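Local coordinates for ficolin-3 (Homo sapiens, PDB 2J64), which probably recognises sugars on microbial surfaces as a secreted lectin of innate immunity, through its fibrinogen-like domain, at residues A[56-61]-A[214-219]; A[61-66]-A[76-81]. All blocks are in the same frame, centred on the assembly; numbering follows the deposited sequence.

Interaction 1. Residues A[56-61]-A[214-219]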
ATOM      1  N   GLN A  56       9.872   2.535 -12.355  1.00 11.82           N
ATOM      2  CA  GLN A  56      10.960   2.118 -11.490  1.00 11.77           C
ATOM      3  C   GLN A  56      10.920   3.002 -10.251  1.00 13.38           C
ATOM      4  O   GLN A  56      10.523   4.176 -10.332  1.00 11.59           O
ATOM      5  CB  GLN A  56      12.313   2.293 -12.168  1.00 12.16           C
ATOM      6  CG  GLN A  56      13.459   1.640 -11.410  1.00 12.50           C
ATOM      7  CD  GLN A  56      14.381   2.630 -10.692  1.00 15.08           C
ATOM      8  OE1 GLN A  56      13.962   3.695 -10.254  1.00 16.77           O
ATOM      9  NE2 GLN A  56      15.649   2.258 -10.559  1.00 14.07           N
ATOM     10  N   ARG A  57      11.356   2.444  -9.123  1.00 12.88           N
ATOM     11  CA  ARG A  57      11.342   3.162  -7.871  1.00 15.46           C
ATOM     12  C   ARG A  57      12.306   2.457  -6.921  1.00 15.22           C
ATOM     13  O   ARG A  57      12.262   1.235  -6.818  1.00 15.16           O
ATOM     14  CB  ARG A  57       9.911   3.151  -7.320  1.00 15.90           C
ATOM     15  CG  ARG A  57       9.653   4.024  -6.142  1.00 21.03           C
ATOM     16  CD  ARG A  57       8.137   4.217  -5.941  1.00 20.88           C
ATOM     17  NE  ARG A  57       7.450   3.013  -5.463  1.00 21.15           N
ATOM     18  CZ  ARG A  57       6.155   3.003  -5.140  1.00 22.39           C
ATOM     19  NH1 ARG A  57       5.455   4.129  -5.237  1.00 23.93           N
ATOM     20  NH2 ARG A  57       5.554   1.901  -4.701  1.00 20.11           N
ATOM     21  N   ARG A  58      13.188   3.227  -6.280  1.00 15.38           N
ATOM     22  CA  ARG A  58      14.125   2.752  -5.257  1.00 16.20           C
ATOM     23  C   ARG A  58      13.975   3.588  -4.003  1.00 18.40           C
ATOM     24  O   ARG A  58      14.061   4.832  -4.075  1.00 19.96           O
ATOM     25  CB  ARG A  58      15.574   2.985  -5.690  1.00 14.67           C
ATOM     26  CG  ARG A  58      15.958   2.453  -7.044  1.00 15.51           C
ATOM     27  CD  ARG A  58      15.666   0.975  -7.168  1.00 14.28           C
ATOM     28  NE  ARG A  58      16.482   0.125  -6.306  1.00 14.96           N
ATOM     29  CZ  ARG A  58      17.715  -0.294  -6.588  1.00 13.89           C
ATOM     30  NH1 ARG A  58      18.343   0.103  -7.692  1.00  9.70           N
ATOM     31  NH2 ARG A  58      18.336  -1.095  -5.743  1.00 14.01           N
ATOM     32  N   GLN A  59      13.846   2.940  -2.833  1.00 19.62           N
ATOM     33  CA  GLN A  59      13.697   3.751  -1.622  1.00 20.63           C
ATOM     34  C   GLN A  59      14.155   3.111  -0.304  1.00 20.77           C
ATOM     35  O   GLN A  59      14.201   3.802   0.701  1.00 20.67           O
ATOM     36  CB  GLN A  59      12.244   4.206  -1.479  1.00 21.46           C
ATOM     37  CG  GLN A  59      11.257   3.060  -1.388  1.00 22.38           C
ATOM     38  CD  GLN A  59       9.883   3.454  -1.891  1.00 25.93           C
ATOM     39  OE1 GLN A  59       9.740   4.382  -2.684  1.00 29.09           O
ATOM     40  NE2 GLN A  59       8.867   2.741  -1.445  1.00 26.28           N
ATOM     41  N   ASP A  60      14.468   1.818  -0.282  1.00 21.21           N
ATOM     42  CA  ASP A  60      14.871   1.202   0.987  1.00 22.39           C
ATOM     43  C   ASP A  60      15.764  -0.024   0.873  1.00 22.60           C
ATOM     44  O   ASP A  60      16.218  -0.542   1.880  1.00 24.10           O
ATOM     45  CB  ASP A  60      13.649   0.888   1.880  1.00 22.80           C
ATOM     46  CG  ASP A  60      12.660  -0.089   1.227  1.00 24.39           C
ATOM     47  OD1 ASP A  60      11.537  -0.212   1.755  1.00 24.42           O
ATOM     48  OD2 ASP A  60      12.986  -0.725   0.193  1.00 25.19           O
ATOM     49  N   GLY A  61      16.028  -0.491  -0.337  1.00 22.76           N
ATOM     50  CA  GLY A  61      16.796  -1.719  -0.496  1.00 21.99           C
ATOM     51  C   GLY A  61      16.082  -3.024  -0.143  1.00 22.76           C
ATOM     52  O   GLY A  61      16.734  -4.057   0.046  1.00 22.27           O
ATOM     53  N   ARG A 214      19.476   7.927  -2.046  1.00 28.85           N
ATOM     54  CA  ARG A 214      18.598   7.208  -1.127  1.00 29.79           C
ATOM     55  C   ARG A 214      17.304   6.749  -1.816  1.00 29.06           C
ATOM     56  O   ARG A 214      16.835   5.622  -1.602  1.00 28.14           O
ATOM     57  CB  ARG A 214      18.264   8.124   0.058  1.00 30.52           C
ATOM     58  CG  ARG A 214      17.168   7.629   0.976  1.00 34.84           C
ATOM     59  CD  ARG A 214      16.994   8.554   2.166  1.00 39.12           C
ATOM     60  NE  ARG A 214      17.878   8.173   3.265  1.00 44.16           N
ATOM     61  CZ  ARG A 214      18.232   8.983   4.263  1.00 46.91           C
ATOM     62  NH1 ARG A 214      17.787  10.237   4.297  1.00 47.81           N
ATOM     63  NH2 ARG A 214      19.039   8.539   5.226  1.00 47.89           N
ATOM     64  N   ARG A 215      16.727   7.640  -2.626  1.00 28.73           N
ATOM     65  CA  ARG A 215      15.468   7.372  -3.331  1.00 28.84           C
ATOM     66  C   ARG A 215      15.527   7.777  -4.813  1.00 27.48           C
ATOM     67  O   ARG A 215      16.068   8.827  -5.159  1.00 27.94           O
ATOM     68  CB  ARG A 215      14.305   8.091  -2.645  1.00 29.82           C
ATOM     69  CG  ARG A 215      14.025   7.607  -1.224  1.00 34.13           C
ATOM     70  CD  ARG A 215      12.883   8.381  -0.575  1.00 36.48           C
ATOM     71  NE  ARG A 215      11.690   8.354  -1.412  1.00 40.21           N
ATOM     72  CZ  ARG A 215      10.584   7.673  -1.130  1.00 41.03           C
ATOM     73  NH1 ARG A 215      10.494   6.968  -0.014  1.00 42.22           N
ATOM     74  NH2 ARG A 215       9.558   7.710  -1.967  1.00 42.52           N
ATOM     75  N   VAL A 216      14.945   6.942  -5.669  1.00 25.11           N
ATOM     76  CA  VAL A 216      14.940   7.155  -7.120  1.00 23.16           C
ATOM     77  C   VAL A 216      13.583   6.753  -7.689  1.00 21.19           C
ATOM     78  O   VAL A 216      12.967   5.805  -7.198  1.00 19.91           O
ATOM     79  CB  VAL A 216      16.041   6.285  -7.801  1.00 23.59           C
ATOM     80  CG1 VAL A 216      15.790   6.132  -9.297  1.00 24.32           C
ATOM     81  CG2 VAL A 216      17.429   6.850  -7.518  1.00 23.64           C
ATOM     82  N   ARG A 217      13.108   7.475  -8.702  1.00 18.97           N
ATOM     83  CA  ARG A 217      11.928   7.055  -9.469  1.00 18.80           C
ATOM     84  C   ARG A 217      12.205   7.333 -10.925  1.00 17.67           C
ATOM     85  O   ARG A 217      12.895   8.306 -11.241  1.00 17.74           O
ATOM     86  CB  ARG A 217      10.676   7.859  -9.122  1.00 19.87           C
ATOM     87  CG  ARG A 217      10.215   7.857  -7.684  1.00 23.31           C
ATOM     88  CD  ARG A 217       9.333   9.101  -7.471  1.00 25.93           C
ATOM     89  NE  ARG A 217       7.924   8.771  -7.444  1.00 27.02           N
ATOM     90  CZ  ARG A 217       6.937   9.636  -7.632  1.00 27.03           C
ATOM     91  NH1 ARG A 217       7.195  10.908  -7.877  1.00 26.77           N
ATOM     92  NH2 ARG A 217       5.682   9.216  -7.566  1.00 25.47           N
ATOM     93  N   MET A 218      11.642   6.517 -11.814  1.00 15.32           N
ATOM     94  CA  MET A 218      11.665   6.823 -13.229  1.00 13.93           C
ATOM     95  C   MET A 218      10.230   6.759 -13.717  1.00 14.18           C
ATOM     96  O   MET A 218       9.482   5.845 -13.360  1.00 13.04           O
ATOM     97  CB  MET A 218      12.551   5.836 -14.001  1.00 14.07           C
ATOM     98  CG  MET A 218      13.975   5.728 -13.459  1.00 14.35           C
ATOM     99  SD  MET A 218      15.010   4.493 -14.316  1.00 16.16           S
ATOM    100  CE  MET A 218      15.235   5.334 -15.884  1.00 13.04           C
ATOM    101  N   MET A 219       9.840   7.713 -14.550  1.00 14.00           N
ATOM    102  CA  MET A 219       8.434   7.862 -14.849  1.00 15.14           C
ATOM    103  C   MET A 219       8.166   8.484 -16.207  1.00 14.64           C
ATOM    104  O   MET A 219       8.994   9.212 -16.753  1.00 15.11           O
ATOM    105  CB  MET A 219       7.718   8.642 -13.714  1.00 15.81           C
ATOM    106  CG  MET A 219       8.341   9.973 -13.345  1.00 17.83           C
ATOM    107  SD  MET A 219       8.181  10.507 -11.595  1.00 21.17           S
ATOM    108  CE  MET A 219       6.556  11.199 -11.591  1.00 17.53           C
TER
HETATM  109  O   HOH W   1       6.294   6.811  -5.917  1.00 24.46           O
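Arg57 and Arg217 run side by side in the same direction, an unusual pairing of like charges in the central antiparallel sheet of the fibrinogen-like domain. Their guanidinium planes lie only 15° apart, and a shared water accepts from Arg57 NH1 (2.9 Å) and Arg217 NE. Acidic partners, Asp44 and Glu104 for Arg217 and Glu80 of the second subunit for Arg57, probably offset the charge; Arg57 NE binds Ser81 O. The strand evidence is direct. Arg57 and Arg217 form a non-hydrogen-bonded pair, flanked by the hydrogen-bonded pairs Gln56-Met218 and Arg58-Val216. Arg58 N reaches Val216 O at 2.7 Å, and Val216 N returns at 2.8 Å to Arg58 O. Arg214 and Arg215 both face Glu106 on strand 101-106, a classic beta bulge. Beyond the ladder, Gln59 CB lies over one face of the Arg215 guanidinium, 3.6 Å from NH1. The other sheet face carries Gln56, Arg58, Val216 and Met218. There the Gln56 chain bends at chi2 (-106°), its NE2 binds Asn186, and its buried OE1, without a polar partner, sits 3.2 Å from Val216 CG1.

Interaction 2. Residues A[61-66]-A[76-81]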
ATOM      1  N   GLY A  61      16.028  -0.491  -0.337  1.00 22.76           N
ATOM      2  CA  GLY A  61      16.796  -1.719  -0.496  1.00 21.99           C
ATOM      3  C   GLY A  61      16.082  -3.024  -0.143  1.00 22.76           C
ATOM      4  O   GLY A  61      16.734  -4.057   0.046  1.00 22.27           O
ATOM      5  N   SER A  62      14.751  -3.017  -0.072  1.00 21.91           N
ATOM      6  CA  SER A  62      14.051  -4.265   0.245  1.00 21.96           C
ATOM      7  C   SER A  62      14.005  -5.221  -0.947  1.00 21.54           C
ATOM      8  O   SER A  62      13.802  -6.429  -0.790  1.00 22.38           O
ATOM      9  CB  SER A  62      12.632  -3.995   0.767  1.00 21.26           C
ATOM     10  OG  SER A  62      11.862  -3.295  -0.190  1.00 22.51           O
ATOM     11  N   VAL A  63      14.207  -4.693  -2.146  1.00 20.82           N
ATOM     12  CA  VAL A  63      14.111  -5.527  -3.335  1.00 19.68           C
ATOM     13  C   VAL A  63      15.483  -5.659  -3.982  1.00 20.09           C
ATOM     14  O   VAL A  63      16.224  -4.682  -4.081  1.00 20.72           O
ATOM     15  CB  VAL A  63      13.090  -4.944  -4.339  1.00 18.88           C
ATOM     16  CG1 VAL A  63      13.009  -5.794  -5.612  1.00 16.11           C
ATOM     17  CG2 VAL A  63      11.726  -4.803  -3.674  1.00 16.92           C
ATOM     18  N   ASP A  64      15.817  -6.880  -4.391  1.00 19.89           N
ATOM     19  CA  ASP A  64      17.074  -7.181  -5.073  1.00 19.40           C
ATOM     20  C   ASP A  64      16.942  -6.815  -6.553  1.00 18.84           C
ATOM     21  O   ASP A  64      16.070  -7.333  -7.250  1.00 16.87           O
ATOM     22  CB  ASP A  64      17.371  -8.677  -4.937  1.00 19.93           C
ATOM     23  CG  ASP A  64      18.712  -9.080  -5.556  1.00 22.86           C
ATOM     24  OD1 ASP A  64      19.482  -8.192  -5.979  1.00 23.99           O
ATOM     25  OD2 ASP A  64      18.997 -10.297  -5.619  1.00 25.29           O
ATOM     26  N   PHE A  65      17.794  -5.913  -7.028  1.00 18.57           N
ATOM     27  CA  PHE A  65      17.724  -5.497  -8.433  1.00 19.02           C
ATOM     28  C   PHE A  65      18.735  -6.207  -9.347  1.00 20.13           C
ATOM     29  O   PHE A  65      18.718  -6.031 -10.572  1.00 20.90           O
ATOM     30  CB  PHE A  65      17.804  -3.969  -8.557  1.00 17.88           C
ATOM     31  CG  PHE A  65      16.461  -3.289  -8.470  1.00 15.63           C
ATOM     32  CD1 PHE A  65      15.716  -3.344  -7.299  1.00 12.65           C
ATOM     33  CD2 PHE A  65      15.931  -2.626  -9.568  1.00 14.69           C
ATOM     34  CE1 PHE A  65      14.481  -2.740  -7.220  1.00 13.30           C
ATOM     35  CE2 PHE A  65      14.676  -2.016  -9.502  1.00 12.27           C
ATOM     36  CZ  PHE A  65      13.956  -2.066  -8.331  1.00 12.47           C
ATOM     37  N   PHE A  66      19.596  -7.020  -8.751  1.00 20.55           N
ATOM     38  CA  PHE A  66      20.581  -7.769  -9.520  1.00 21.86           C
ATOM     39  C   PHE A  66      19.943  -9.050 -10.081  1.00 22.11           C
ATOM     40  O   PHE A  66      20.115 -10.143  -9.548  1.00 22.23           O
ATOM     41  CB  PHE A  66      21.816  -8.070  -8.657  1.00 21.72           C
ATOM     42  CG  PHE A  66      22.937  -8.712  -9.418  1.00 22.88           C
ATOM     43  CD1 PHE A  66      23.548  -8.046 -10.469  1.00 22.82           C
ATOM     44  CD2 PHE A  66      23.376  -9.985  -9.094  1.00 21.86           C
ATOM     45  CE1 PHE A  66      24.575  -8.643 -11.181  1.00 23.75           C
ATOM     46  CE2 PHE A  66      24.403 -10.577  -9.797  1.00 22.80           C
ATOM     47  CZ  PHE A  66      25.005  -9.907 -10.844  1.00 22.40           C
ATOM     48  N   PHE A  76       9.562  -7.039 -11.818  1.00 13.05           N
ATOM     49  CA  PHE A  76       9.712  -7.664 -10.503  1.00 13.40           C
ATOM     50  C   PHE A  76       9.667  -6.623  -9.377  1.00 13.49           C
ATOM     51  O   PHE A  76       9.860  -5.423  -9.616  1.00 12.74           O
ATOM     52  CB  PHE A  76      11.041  -8.447 -10.413  1.00 13.54           C
ATOM     53  CG  PHE A  76      12.229  -7.574 -10.579  1.00 14.45           C
ATOM     54  CD1 PHE A  76      12.701  -6.831  -9.515  1.00 14.26           C
ATOM     55  CD2 PHE A  76      12.832  -7.427 -11.815  1.00 12.10           C
ATOM     56  CE1 PHE A  76      13.762  -5.969  -9.683  1.00 14.61           C
ATOM     57  CE2 PHE A  76      13.902  -6.581 -11.972  1.00 12.43           C
ATOM     58  CZ  PHE A  76      14.360  -5.851 -10.901  1.00 12.41           C
ATOM     59  N   GLY A  77       9.432  -7.097  -8.149  1.00 13.56           N
ATOM     60  CA  GLY A  77       9.411  -6.223  -6.976  1.00 13.84           C
ATOM     61  C   GLY A  77       8.082  -6.214  -6.247  1.00 14.15           C
ATOM     62  O   GLY A  77       7.257  -7.117  -6.426  1.00 13.41           O
ATOM     63  N   ASN A  78       7.881  -5.185  -5.427  1.00 14.39           N
ATOM     64  CA  ASN A  78       6.687  -5.049  -4.599  1.00 16.75           C
ATOM     65  C   ASN A  78       5.950  -3.742  -4.852  1.00 15.46           C
ATOM     66  O   ASN A  78       6.544  -2.669  -4.789  1.00 12.34           O
ATOM     67  CB  ASN A  78       7.044  -5.107  -3.105  1.00 18.79           C
ATOM     68  CG  ASN A  78       7.861  -6.343  -2.737  1.00 23.09           C
ATOM     69  OD1 ASN A  78       8.787  -6.269  -1.920  1.00 27.13           O
ATOM     70  ND2 ASN A  78       7.508  -7.483  -3.312  1.00 23.36           N
ATOM     71  N   GLN A  79       4.651  -3.845  -5.112  1.00 16.11           N
ATOM     72  CA  GLN A  79       3.793  -2.677  -5.302  1.00 17.76           C
ATOM     73  C   GLN A  79       3.869  -1.653  -4.149  1.00 19.46           C
ATOM     74  O   GLN A  79       3.766  -0.452  -4.384  1.00 20.18           O
ATOM     75  CB  GLN A  79       2.342  -3.118  -5.513  1.00 17.01           C
ATOM     76  CG  GLN A  79       2.119  -3.846  -6.846  1.00 18.09           C
ATOM     77  CD  GLN A  79       0.657  -4.217  -7.070  1.00 19.88           C
ATOM     78  OE1 GLN A  79      -0.189  -3.952  -6.230  1.00 21.66           O
ATOM     79  NE2 GLN A  79       0.367  -4.846  -8.194  1.00 22.02           N
ATOM     80  N   GLU A  80       4.050  -2.129  -2.924  1.00 19.87           N
ATOM     81  CA  GLU A  80       4.177  -1.243  -1.764  1.00 24.06           C
ATOM     82  C   GLU A  80       5.513  -0.499  -1.732  1.00 23.25           C
ATOM     83  O   GLU A  80       5.651   0.476  -0.998  1.00 23.77           O
ATOM     84  CB  GLU A  80       4.090  -2.068  -0.484  1.00 25.26           C
ATOM     85  CG  GLU A  80       4.934  -3.313  -0.612  1.00 32.28           C
ATOM     86  CD  GLU A  80       5.037  -4.125   0.653  1.00 38.42           C
ATOM     87  OE1 GLU A  80       4.649  -5.330   0.619  1.00 41.96           O
ATOM     88  OE2 GLU A  80       5.522  -3.571   1.666  1.00 40.50           O
ATOM     89  N   SER A  81       6.520  -0.975  -2.465  1.00 23.16           N
ATOM     90  CA  SER A  81       7.859  -0.404  -2.256  1.00 22.69           C
ATOM     91  C   SER A  81       8.780  -0.190  -3.454  1.00 23.35           C
ATOM     92  O   SER A  81       8.954   0.945  -3.901  1.00 27.47           O
ATOM     93  CB  SER A  81       8.614  -1.175  -1.164  1.00 21.59           C
ATOM     94  OG  SER A  81       8.865  -2.510  -1.564  1.00 22.04           O
TER
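Phe76 turns one edge of its ring onto the face of Phe65, a T-shaped pair with centroids 5.0 Å apart and planes at 74°. In the fibrinogen-like domain this packs the loop after strand 52-58 against short strand 76-77 and the turn after it, across helix 69-74 in sequence. Starting from the backbone, CB of Phe76 places CG between the backbone N and the carbonyl carbon (chi1 62°), and this brings the ring across to the 61-66 loop. CD1 is the first atom to touch, 4.1 Å from Val63 CG1, which lies at the ring edge. CE1 comes next: it sits over the centre of the Phe65 ring and also approaches Asp64 O at 3.6 Å. At the tip, CZ meets Phe65 CD2 at 3.8 Å. Val63 extends the apolar contact, with CG1 3.9 Å from Gly77 CA, while its CG2 lies against the amide oxygen of Asn78 (CG2 to OD1 3.7 Å). The far end is polar but slight: Ser81 OG gives a weak, long bond to Ser62 OG (3.4 Å), which is also bonded to Asp60. An Asx turn, Asp64 OD1 accepting from Phe66 N, and a type I turn from Asn78 to Ser81 shape the segments. Tyr72 adds another edge-to-face partner to Phe76, and Gly77 and Gln79 make backbone bonds to the third subunit. With one weak hydroxyl bond between the segments, cohesion appears to rest mainly on aromatic and aliphatic packing.

Overall arrangement
From the N terminus, the chain runs along strand 52-58 and leaves it through Gly61, the residue common to both contacts. Interaction 2 closes first: the loop after that strand meets residues 76-81 once helix 69-74 has been passed. Interaction 1 closes far later, when strand 215-220 returns beside strand 52-58, so the short loop nests inside the long one and the two do not cross. The contacts lie with centres about 9 Å apart and meet directly, since Arg58 NE lies 3.6 Å from Phe65 CE1. Together they tie the C-terminal strand, strand 52-58 and the 61-81 excursion into one unit, with a different neighbouring subunit beside each contact.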